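PDB 4YLE: periplasmic binding protein/LacI transcriptional regulator from Burkholderia multivorans, which probably binds a simple sugar or related small solute and delivers it to an ABC transporter for uptake. Local coordinates for residues 70-75 with 79-84; 84-89 with 110-115; 176-181 with 203-208. All coordinates share one frame; numbering follows the deposited sequence.

Contact 1 of 3, residues 70-75 with 79-84; sequences NGIKDE and ANQIRI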
loop_
_atom_site.group_PDB
_atom_site.type_symbol
_atom_site.label_atom_id
_atom_site.label_comp_id
_atom_site.label_asym_id
_atom_site.label_seq_id
_atom_site.Cartn_x
_atom_site.Cartn_y
_atom_site.Cartn_z
ATOM N N ASN A 70 -14.538 5.862 2.747
ATOM C CA ASN A 70 -15.086 4.650 2.150
ATOM C C ASN A 70 -13.961 3.739 1.759
ATOM O O ASN A 70 -12.887 4.201 1.405
ATOM C CB ASN A 70 -15.913 4.933 0.903
ATOM C CG ASN A 70 -17.290 5.488 1.218
ATOM O OD1 ASN A 70 -17.595 6.646 0.921
ATOM N ND2 ASN A 70 -18.137 4.654 1.808
ATOM N N GLY A 71 -14.253 2.446 1.775
ATOM C CA GLY A 71 -13.300 1.429 1.365
ATOM C C GLY A 71 -14.066 0.363 0.621
ATOM O O GLY A 71 -15.288 0.487 0.435
ATOM N N ILE A 72 -13.351 -0.673 0.198
ATOM C CA ILE A 72 -13.928 -1.754 -0.569
ATOM C C ILE A 72 -13.777 -3.059 0.217
ATOM O O ILE A 72 -13.047 -3.115 1.221
ATOM C CB ILE A 72 -13.290 -1.852 -1.959
ATOM C CG1 ILE A 72 -11.760 -1.863 -1.871
ATOM C CG2 ILE A 72 -13.749 -0.668 -2.800
ATOM C CD1 ILE A 72 -11.063 -1.986 -3.196
ATOM N N LYS A 73 -14.450 -4.097 -0.254
ATOM C CA LYS A 73 -14.651 -5.303 0.537
ATOM C C LYS A 73 -13.457 -6.227 0.526
ATOM O O LYS A 73 -13.394 -7.135 1.351
ATOM C CB LYS A 73 -15.868 -6.067 0.037
ATOM C CG LYS A 73 -15.649 -6.697 -1.327
ATOM C CD LYS A 73 -16.865 -7.528 -1.764
ATOM C CE LYS A 73 -16.871 -7.760 -3.269
ATOM N NZ LYS A 73 -15.519 -8.066 -3.848
ATOM N N ASP A 74 -12.565 -6.028 -0.448
ATOM C CA ASP A 74 -11.291 -6.747 -0.519
ATOM C C ASP A 74 -10.293 -5.939 -1.368
ATOM O O ASP A 74 -10.606 -4.863 -1.861
ATOM C CB ASP A 74 -11.482 -8.179 -1.062
ATOM C CG ASP A 74 -12.099 -8.211 -2.439
ATOM O OD1 ASP A 74 -11.556 -7.533 -3.330
ATOM O OD2 ASP A 74 -13.121 -8.917 -2.630
ATOM N N GLU A 75 -9.074 -6.442 -1.512
ATOM C CA GLU A 75 -8.011 -5.645 -2.110
ATOM C C GLU A 75 -8.081 -5.583 -3.631
ATOM O O GLU A 75 -7.348 -4.821 -4.254
ATOM C CB GLU A 75 -6.649 -6.203 -1.686
ATOM C CG GLU A 75 -6.425 -6.155 -0.177
ATOM C CD GLU A 75 -5.956 -4.808 0.311
ATOM O OE1 GLU A 75 -6.087 -3.813 -0.438
ATOM O OE2 GLU A 75 -5.453 -4.747 1.452
ATOM N N ALA A 79 -13.707 -2.668 -9.357
ATOM C CA ALA A 79 -15.017 -2.241 -9.881
ATOM C C ALA A 79 -15.787 -1.375 -8.863
ATOM O O ALA A 79 -16.300 -0.283 -9.185
ATOM C CB ALA A 79 -15.857 -3.468 -10.284
ATOM N N ASN A 80 -15.854 -1.867 -7.628
ATOM C CA ASN A 80 -16.546 -1.151 -6.580
ATOM C C ASN A 80 -15.832 0.135 -6.177
ATOM O O ASN A 80 -16.471 1.098 -5.762
ATOM C CB ASN A 80 -16.718 -2.012 -5.334
ATOM C CG ASN A 80 -17.756 -1.435 -4.392
ATOM O OD1 ASN A 80 -18.814 -0.972 -4.836
ATOM N ND2 ASN A 80 -17.463 -1.428 -3.102
ATOM N N GLN A 81 -14.509 0.149 -6.234
ATOM C CA GLN A 81 -13.822 1.380 -5.876
ATOM C C GLN A 81 -14.223 2.433 -6.886
ATOM O O GLN A 81 -14.500 3.562 -6.515
ATOM C CB GLN A 81 -12.315 1.219 -5.846
ATOM C CG GLN A 81 -11.649 2.382 -5.083
ATOM C CD GLN A 81 -10.154 2.273 -5.041
ATOM O OE1 GLN A 81 -9.514 2.160 -6.079
ATOM N NE2 GLN A 81 -9.576 2.317 -3.835
ATOM N N ILE A 82 -14.298 2.044 -8.159
ATOM C CA ILE A 82 -14.693 2.989 -9.201
ATOM C C ILE A 82 -16.095 3.492 -8.902
ATOM O O ILE A 82 -16.376 4.684 -9.058
ATOM C CB ILE A 82 -14.616 2.355 -10.612
ATOM C CG1 ILE A 82 -13.143 2.152 -10.991
ATOM C CG2 ILE A 82 -15.307 3.240 -11.665
ATOM C CD1 ILE A 82 -12.894 1.359 -12.252
ATOM N N ARG A 83 -16.969 2.593 -8.449
ATOM C CA ARG A 83 -18.340 2.972 -8.139
ATOM C C ARG A 83 -18.371 3.996 -7.015
ATOM O O ARG A 83 -19.146 4.950 -7.057
ATOM C CB ARG A 83 -19.175 1.743 -7.776
ATOM C CG ARG A 83 -19.591 0.924 -8.996
ATOM C CD ARG A 83 -20.752 -0.006 -8.687
ATOM N NE ARG A 83 -20.450 -0.917 -7.585
ATOM C CZ ARG A 83 -19.855 -2.103 -7.716
ATOM N NH1 ARG A 83 -19.477 -2.548 -8.906
ATOM N NH2 ARG A 83 -19.627 -2.849 -6.640
ATOM N N ILE A 84 -17.511 3.805 -6.017
ATOM C CA ILE A 84 -17.461 4.720 -4.898
ATOM C C ILE A 84 -17.085 6.115 -5.382
ATOM O O ILE A 84 -17.717 7.102 -4.995
ATOM C CB ILE A 84 -16.482 4.220 -3.850
ATOM C CG1 ILE A 84 -17.091 2.995 -3.170
ATOM C CG2 ILE A 84 -16.205 5.287 -2.806
ATOM C CD1 ILE A 84 -16.137 2.182 -2.369
HETATM O O HOH W 1 -16.282 -3.470 -2.470
#

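Contact 2 of 3, residues 84-89 with 110-115; sequences IVEQMI and VKKAVD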
loop_
_atom_site.group_PDB
_atom_site.type_symbol
_atom_site.label_atom_id
_atom_site.label_comp_id
_atom_site.label_asym_id
_atom_site.label_seq_id
_atom_site.Cartn_x
_atom_site.Cartn_y
_atom_site.Cartn_z
ATOM N N ILE A 84 -17.511 3.805 -6.017
ATOM C CA ILE A 84 -17.461 4.720 -4.898
ATOM C C ILE A 84 -17.085 6.115 -5.382
ATOM O O ILE A 84 -17.717 7.102 -4.995
ATOM C CB ILE A 84 -16.482 4.220 -3.850
ATOM C CG1 ILE A 84 -17.091 2.995 -3.170
ATOM C CG2 ILE A 84 -16.205 5.287 -2.806
ATOM C CD1 ILE A 84 -16.137 2.182 -2.369
ATOM N N VAL A 85 -16.074 6.204 -6.236
ATOM C CA VAL A 85 -15.643 7.502 -6.735
ATOM C C VAL A 85 -16.780 8.152 -7.539
ATOM O O VAL A 85 -17.062 9.334 -7.354
ATOM C CB VAL A 85 -14.368 7.396 -7.581
ATOM C CG1 VAL A 85 -13.922 8.774 -8.063
ATOM C CG2 VAL A 85 -13.237 6.746 -6.749
ATOM N N GLU A 86 -17.457 7.386 -8.391
ATOM C CA GLU A 86 -18.603 7.933 -9.135
ATOM C C GLU A 86 -19.682 8.469 -8.192
ATOM O O GLU A 86 -20.251 9.536 -8.428
ATOM C CB GLU A 86 -19.178 6.871 -10.082
ATOM C CG GLU A 86 -18.162 6.517 -11.158
ATOM C CD GLU A 86 -18.726 5.745 -12.334
ATOM O OE1 GLU A 86 -19.418 4.722 -12.116
ATOM O OE2 GLU A 86 -18.441 6.161 -13.481
ATOM N N GLN A 87 -19.915 7.758 -7.091
ATOM C CA GLN A 87 -20.896 8.176 -6.090
ATOM C C GLN A 87 -20.423 9.447 -5.368
ATOM O O GLN A 87 -21.232 10.271 -4.938
ATOM C CB GLN A 87 -21.133 7.017 -5.116
ATOM C CG GLN A 87 -21.852 7.343 -3.811
ATOM C CD GLN A 87 -21.658 6.231 -2.773
ATOM O OE1 GLN A 87 -21.479 5.056 -3.126
ATOM N NE2 GLN A 87 -21.668 6.602 -1.493
HETATM N N MSE A 88 -19.109 9.607 -5.241
HETATM C CA MSE A 88 -18.552 10.826 -4.659
HETATM C C MSE A 88 -18.729 12.003 -5.623
HETATM O O MSE A 88 -18.871 13.145 -5.192
HETATM C CB MSE A 88 -17.064 10.640 -4.310
HETATM C CG MSE A 88 -16.808 9.676 -3.162
HETATM SE SE MSE A 88 -17.765 10.097 -1.497
HETATM C CE MSE A 88 -19.218 8.777 -1.574
ATOM N N ILE A 89 -18.712 11.729 -6.924
ATOM C CA ILE A 89 -18.859 12.801 -7.913
ATOM C C ILE A 89 -20.300 13.309 -7.922
ATOM O O ILE A 89 -20.530 14.500 -8.133
ATOM C CB ILE A 89 -18.444 12.346 -9.343
ATOM C CG1 ILE A 89 -16.957 11.983 -9.365
ATOM C CG2 ILE A 89 -18.704 13.451 -10.363
ATOM C CD1 ILE A 89 -16.416 11.435 -10.666
ATOM N N VAL A 110 -11.077 9.212 -12.217
ATOM C CA VAL A 110 -10.361 10.394 -11.725
ATOM C C VAL A 110 -10.531 11.530 -12.721
ATOM O O VAL A 110 -10.803 12.662 -12.331
ATOM C CB VAL A 110 -8.856 10.138 -11.514
ATOM C CG1 VAL A 110 -8.093 11.448 -11.302
ATOM C CG2 VAL A 110 -8.629 9.183 -10.337
ATOM N N LYS A 111 -10.330 11.234 -13.999
ATOM C CA LYS A 111 -10.541 12.248 -15.039
ATOM C C LYS A 111 -11.950 12.843 -14.931
ATOM O O LYS A 111 -12.121 14.061 -14.950
ATOM C CB LYS A 111 -10.320 11.647 -16.425
ATOM N N LYS A 112 -12.943 11.968 -14.802
ATOM C CA LYS A 112 -14.343 12.355 -14.616
ATOM C C LYS A 112 -14.491 13.343 -13.468
ATOM O O LYS A 112 -15.121 14.389 -13.605
ATOM C CB LYS A 112 -15.180 11.092 -14.365
ATOM C CG LYS A 112 -16.698 11.256 -14.268
ATOM C CD LYS A 112 -17.363 9.859 -14.264
ATOM C CE LYS A 112 -18.552 9.752 -13.309
ATOM N NZ LYS A 112 -19.678 10.652 -13.690
ATOM N N ALA A 113 -13.874 13.009 -12.339
ATOM C CA ALA A 113 -13.909 13.856 -11.162
ATOM C C ALA A 113 -13.251 15.200 -11.428
ATOM O O ALA A 113 -13.784 16.242 -11.050
ATOM C CB ALA A 113 -13.206 13.145 -9.976
ATOM N N VAL A 114 -12.092 15.190 -12.074
ATOM C CA VAL A 114 -11.350 16.428 -12.261
ATOM C C VAL A 114 -12.105 17.338 -13.220
ATOM O O VAL A 114 -12.212 18.542 -12.983
ATOM C CB VAL A 114 -9.914 16.152 -12.754
ATOM C CG1 VAL A 114 -9.266 17.401 -13.338
ATOM C CG2 VAL A 114 -9.077 15.645 -11.583
ATOM N N ASP A 115 -12.654 16.748 -14.278
ATOM C CA ASP A 115 -13.437 17.508 -15.244
ATOM C C ASP A 115 -14.699 18.112 -14.599
ATOM O O ASP A 115 -15.262 19.087 -15.117
ATOM C CB ASP A 115 -13.815 16.615 -16.441
ATOM C CG ASP A 115 -12.624 16.304 -17.355
ATOM O OD1 ASP A 115 -11.601 17.020 -17.286
ATOM O OD2 ASP A 115 -12.720 15.351 -18.162
HETATM O O HOH W 2 -20.884 9.725 -11.231
#

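Contact 3 of 3, residues 176-181 with 203-208; sequences TTNAQQ and GEWEID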
loop_
_atom_site.group_PDB
_atom_site.type_symbol
_atom_site.label_atom_id
_atom_site.label_comp_id
_atom_site.label_asym_id
_atom_site.label_seq_id
_atom_site.Cartn_x
_atom_site.Cartn_y
_atom_site.Cartn_z
ATOM N N THR A 176 -0.148 -2.798 -9.719
ATOM C CA THR A 176 -0.016 -1.595 -8.910
ATOM C C THR A 176 1.429 -1.186 -8.846
ATOM O O THR A 176 2.340 -2.011 -8.768
ATOM C CB THR A 176 -0.580 -1.762 -7.479
ATOM O OG1 THR A 176 0.114 -2.806 -6.774
ATOM C CG2 THR A 176 -2.049 -2.077 -7.540
ATOM N N THR A 177 1.627 0.121 -8.900
ATOM C CA THR A 177 2.948 0.669 -8.759
ATOM C C THR A 177 3.572 0.238 -7.439
ATOM O O THR A 177 4.741 -0.145 -7.405
ATOM C CB THR A 177 2.902 2.197 -8.865
ATOM O OG1 THR A 177 2.250 2.540 -10.080
ATOM C CG2 THR A 177 4.299 2.785 -8.834
ATOM N N ASN A 178 2.814 0.252 -6.346
ATOM C CA ASN A 178 3.478 -0.003 -5.075
ATOM C C ASN A 178 3.890 -1.465 -4.956
ATOM O O ASN A 178 4.938 -1.758 -4.403
ATOM C CB ASN A 178 2.646 0.470 -3.864
ATOM C CG ASN A 178 1.271 -0.125 -3.776
ATOM O OD1 ASN A 178 0.693 -0.584 -4.746
ATOM N ND2 ASN A 178 0.710 -0.074 -2.569
ATOM N N ALA A 179 3.110 -2.371 -5.531
ATOM C CA ALA A 179 3.499 -3.787 -5.562
ATOM C C ALA A 179 4.794 -3.981 -6.347
ATOM O O ALA A 179 5.724 -4.651 -5.873
ATOM C CB ALA A 179 2.409 -4.614 -6.141
ATOM N N GLN A 180 4.872 -3.377 -7.533
ATOM C CA GLN A 180 6.043 -3.505 -8.377
ATOM C C GLN A 180 7.275 -2.942 -7.741
ATOM O O GLN A 180 8.350 -3.521 -7.827
ATOM C CB GLN A 180 5.783 -2.813 -9.718
ATOM C CG GLN A 180 4.665 -3.455 -10.485
ATOM C CD GLN A 180 4.096 -2.575 -11.582
ATOM O OE1 GLN A 180 4.602 -1.485 -11.862
ATOM N NE2 GLN A 180 3.018 -3.041 -12.199
ATOM N N GLN A 181 7.133 -1.800 -7.089
ATOM C CA GLN A 181 8.293 -1.143 -6.514
ATOM C C GLN A 181 8.778 -1.857 -5.264
ATOM O O GLN A 181 9.985 -1.867 -5.003
ATOM C CB GLN A 181 7.957 0.305 -6.238
ATOM C CG GLN A 181 7.672 1.050 -7.535
ATOM C CD GLN A 181 8.872 1.019 -8.473
ATOM O OE1 GLN A 181 8.876 0.349 -9.521
ATOM N NE2 GLN A 181 9.914 1.690 -8.064
ATOM N N GLY A 203 0.393 -12.621 -4.226
ATOM C CA GLY A 203 -0.578 -13.015 -3.236
ATOM C C GLY A 203 -1.706 -11.993 -3.140
ATOM O O GLY A 203 -2.506 -12.068 -2.222
ATOM N N GLU A 204 -1.744 -11.064 -4.091
ATOM C CA GLU A 204 -2.829 -10.093 -4.290
ATOM C C GLU A 204 -3.221 -9.287 -3.033
ATOM O O GLU A 204 -4.366 -8.881 -2.890
ATOM C CB GLU A 204 -4.063 -10.817 -4.838
ATOM C CG GLU A 204 -3.840 -11.293 -6.272
ATOM C CD GLU A 204 -4.907 -12.220 -6.721
ATOM O OE1 GLU A 204 -6.085 -11.908 -6.456
ATOM O OE2 GLU A 204 -4.569 -13.262 -7.318
ATOM N N TRP A 205 -2.242 -9.109 -2.155
ATOM C CA TRP A 205 -2.315 -8.329 -0.923
ATOM C C TRP A 205 -3.071 -9.036 0.187
ATOM O O TRP A 205 -3.254 -8.455 1.264
ATOM C CB TRP A 205 -2.973 -6.960 -1.132
ATOM C CG TRP A 205 -2.333 -5.984 -2.071
ATOM C CD1 TRP A 205 -2.945 -5.336 -3.098
ATOM C CD2 TRP A 205 -0.980 -5.469 -2.026
ATOM N NE1 TRP A 205 -2.070 -4.468 -3.703
ATOM C CE2 TRP A 205 -0.862 -4.524 -3.060
ATOM C CE3 TRP A 205 0.133 -5.734 -1.224
ATOM C CZ2 TRP A 205 0.326 -3.835 -3.315
ATOM C CZ3 TRP A 205 1.314 -5.030 -1.464
ATOM C CH2 TRP A 205 1.395 -4.096 -2.505
ATOM N N GLU A 206 -3.509 -10.270 -0.068
ATOM C CA GLU A 206 -4.391 -10.997 0.839
ATOM C C GLU A 206 -3.694 -12.099 1.648
ATOM O O GLU A 206 -2.753 -12.748 1.184
ATOM C CB GLU A 206 -5.551 -11.637 0.058
ATOM C CG GLU A 206 -6.349 -10.678 -0.842
ATOM C CD GLU A 206 -7.361 -9.786 -0.128
ATOM O OE1 GLU A 206 -7.407 -9.702 1.124
ATOM O OE2 GLU A 206 -8.136 -9.125 -0.864
ATOM N N ILE A 207 -4.214 -12.325 2.847
ATOM C CA ILE A 207 -3.704 -13.363 3.730
ATOM C C ILE A 207 -3.785 -14.733 3.086
ATOM O O ILE A 207 -2.793 -15.487 3.053
ATOM C CB ILE A 207 -4.484 -13.403 5.064
ATOM C CG1 ILE A 207 -4.309 -12.074 5.799
ATOM C CG2 ILE A 207 -4.015 -14.572 5.917
ATOM C CD1 ILE A 207 -5.112 -11.963 7.122
ATOM N N ASP A 208 -4.950 -15.098 2.567
ATOM C CA ASP A 208 -5.072 -16.481 2.139
ATOM C C ASP A 208 -4.394 -16.707 0.777
ATOM O O ASP A 208 -3.762 -17.740 0.584
ATOM C CB ASP A 208 -6.530 -16.950 2.137
ATOM C CG ASP A 208 -7.460 -16.007 1.457
ATOM O OD1 ASP A 208 -6.989 -15.002 0.873
ATOM O OD2 ASP A 208 -8.683 -16.279 1.526
#

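Contact 1 of 3, residues 70-75 with 79-84
Ile72 meets Gln81 and Ile84 where edge strand 66-72 ends and helix 78-90 turns back across the sheet, the first half of a beta-alpha-beta crossover in a Rossmann-like lobe. Strand and helix run nearly antiparallel (161°), short-segment axes 8.2 Å apart. The tight part centres on one methyl group. The first torsion of Ile72 sets CG1 between the backbone N and the carbonyl carbon (chi1 50°) and leaves CG2 to face the helix, where it lies 3.6 Å from Gln81 N and 3.7 Å from Ile84 CD1. A beta-branched residue suits this place because branching at CB lets CG2 fill the strand-helix interface while CG1 takes the remaining position. Ile84 spans the strand with both branches: CD1 comes down on Gly71 O, and CG2 lies 3.7 Å from Asn70 CB, the two side chains slanting past each other. Of the Gln81 side chain, CB alone meets Ile72, beside the backbone N and CA; the amide continues to Ala101 N, Ala99 O and Met39 O, so backbone groups satisfy its buried polar end. Toward solvent the contact loosens and becomes polar. Lys73 makes no contact with the helix segment and forms salt bridges with Asp74 and Asp77; Lys73 N donates to a water at 2.9 Å. The short amide of Asn80 suits this boundary: OD1 takes a weak bond from Arg83 NH2, and ND2 lies 3.8 Å from Ile72 CG2.

Contact 2 of 3, residues 84-89 with 110-115
Lys112 and Ala113 receive Ile89 between the helices of two successive beta-alpha-beta crossovers, strands 66-72 to 95-98 to 119-123, in which helices 78-90 and 107-115 pack on the same face of the sheet. The helices are nearly parallel, 9° apart with short-segment axes separated by 9.8 Å. Small Ala113 suits the buried flank, where it also touches Ile96 of the strand beneath; its lack of bulk lets Ile89 CD1 press in to 3.4 Å from Ala113 N and 3.7 Å from Ala113 CB.

Lys112 covers the outer side of that isoleucine. The first torsion (chi1 -175°) swings CG opposite the backbone N and sends the chain toward the neighbouring helix. CB lies beside Ile89 CD1, and CG comes to 3.6 Å from the same methyl. CD is about equally near Ile89 CD1 and Glu86 OE2. At CE the balance tips toward the acid, with Glu86 OE2 3.6 Å away, and the two long side chains cross there at about a right angle. A lysine fits this exposed border because its methylenes shield the isoleucine while its amine stays in polar surroundings. Lys112 NZ and Glu86 OE2, 4.7 Å apart, are not in contact, though their opposite charges probably attract. The bend near the end of the lysine instead brings NZ to a water that accepts from it at 2.9 Å and donates to the backbone O of Glu86.

Contact 3 of 3, residues 176-181 with 203-208
Ala179 and Trp205 bring the two backbones nearest, their CA atoms 8.7 Å apart, a gap that the long, flat tryptophan side chain can bridge. Thr176 takes the N-cap position, which suits its short, hydroxyl-bearing side chain, and residues 177-181 form the first turn of a helix. Across from it, residues 203-206 make a type I' beta turn closed by Glu206 N to Gly203 O at 3.0 Å, and Glu206 is the N-cap of helix 207-220. Glu204 and Trp205 occupy the two central positions with positive phi, unusual for residues with side chains, and Trp205 O is held by Asn231 ND2. Both segments follow adjacent parallel strands, 166-171 and 196-202, at the C-terminal end of the second lobe's sheet, where type I periplasmic binding proteins form the interlobe cleft. Thr176 OG1, hydrogen-bonded to Val173 O, and Asn178 OD1 lie at the indole edge near its plane, each 3.6 Å from Trp205 CZ2; Ala179 CB approaches obliquely at the same distance. Alanine is small enough to admit the ring, which brings Trp205 CH2 to 3.7 Å from Ala179 CA. In Asn178, whose amide is turned 51° from the indole, chi1 of 57° sets CG between the backbone N and the carbonyl carbon, bringing OD1 to the ring edge and to a weak bond from Ala179 N (3.1 Å); ND2 makes a weak hydrogen bond to an unidentified bound ligand.

In the fold
From the N terminus, contact 1 comes first and closes the short loop between strand 66-72 and helix 78-90. Contact 2 opens at Ile84, where contact 1 ends, and closes a longer loop containing strand 95-98, adding helix 107-115 to the same lobe; the two also touch through Asn70 OD1 and CE of the selenomethionine Met88. Contact 3 follows much later in the second lobe, closing the loop that holds most of helix 177-193 and strand 196-202. The three run in series, none nested or crossed. Contacts 2 and 3 remain about 13 Å apart at their nearest atoms, whereas contacts 1 and 3 meet between the lobes, where Glu75 N probably bonds to Glu206 OE2.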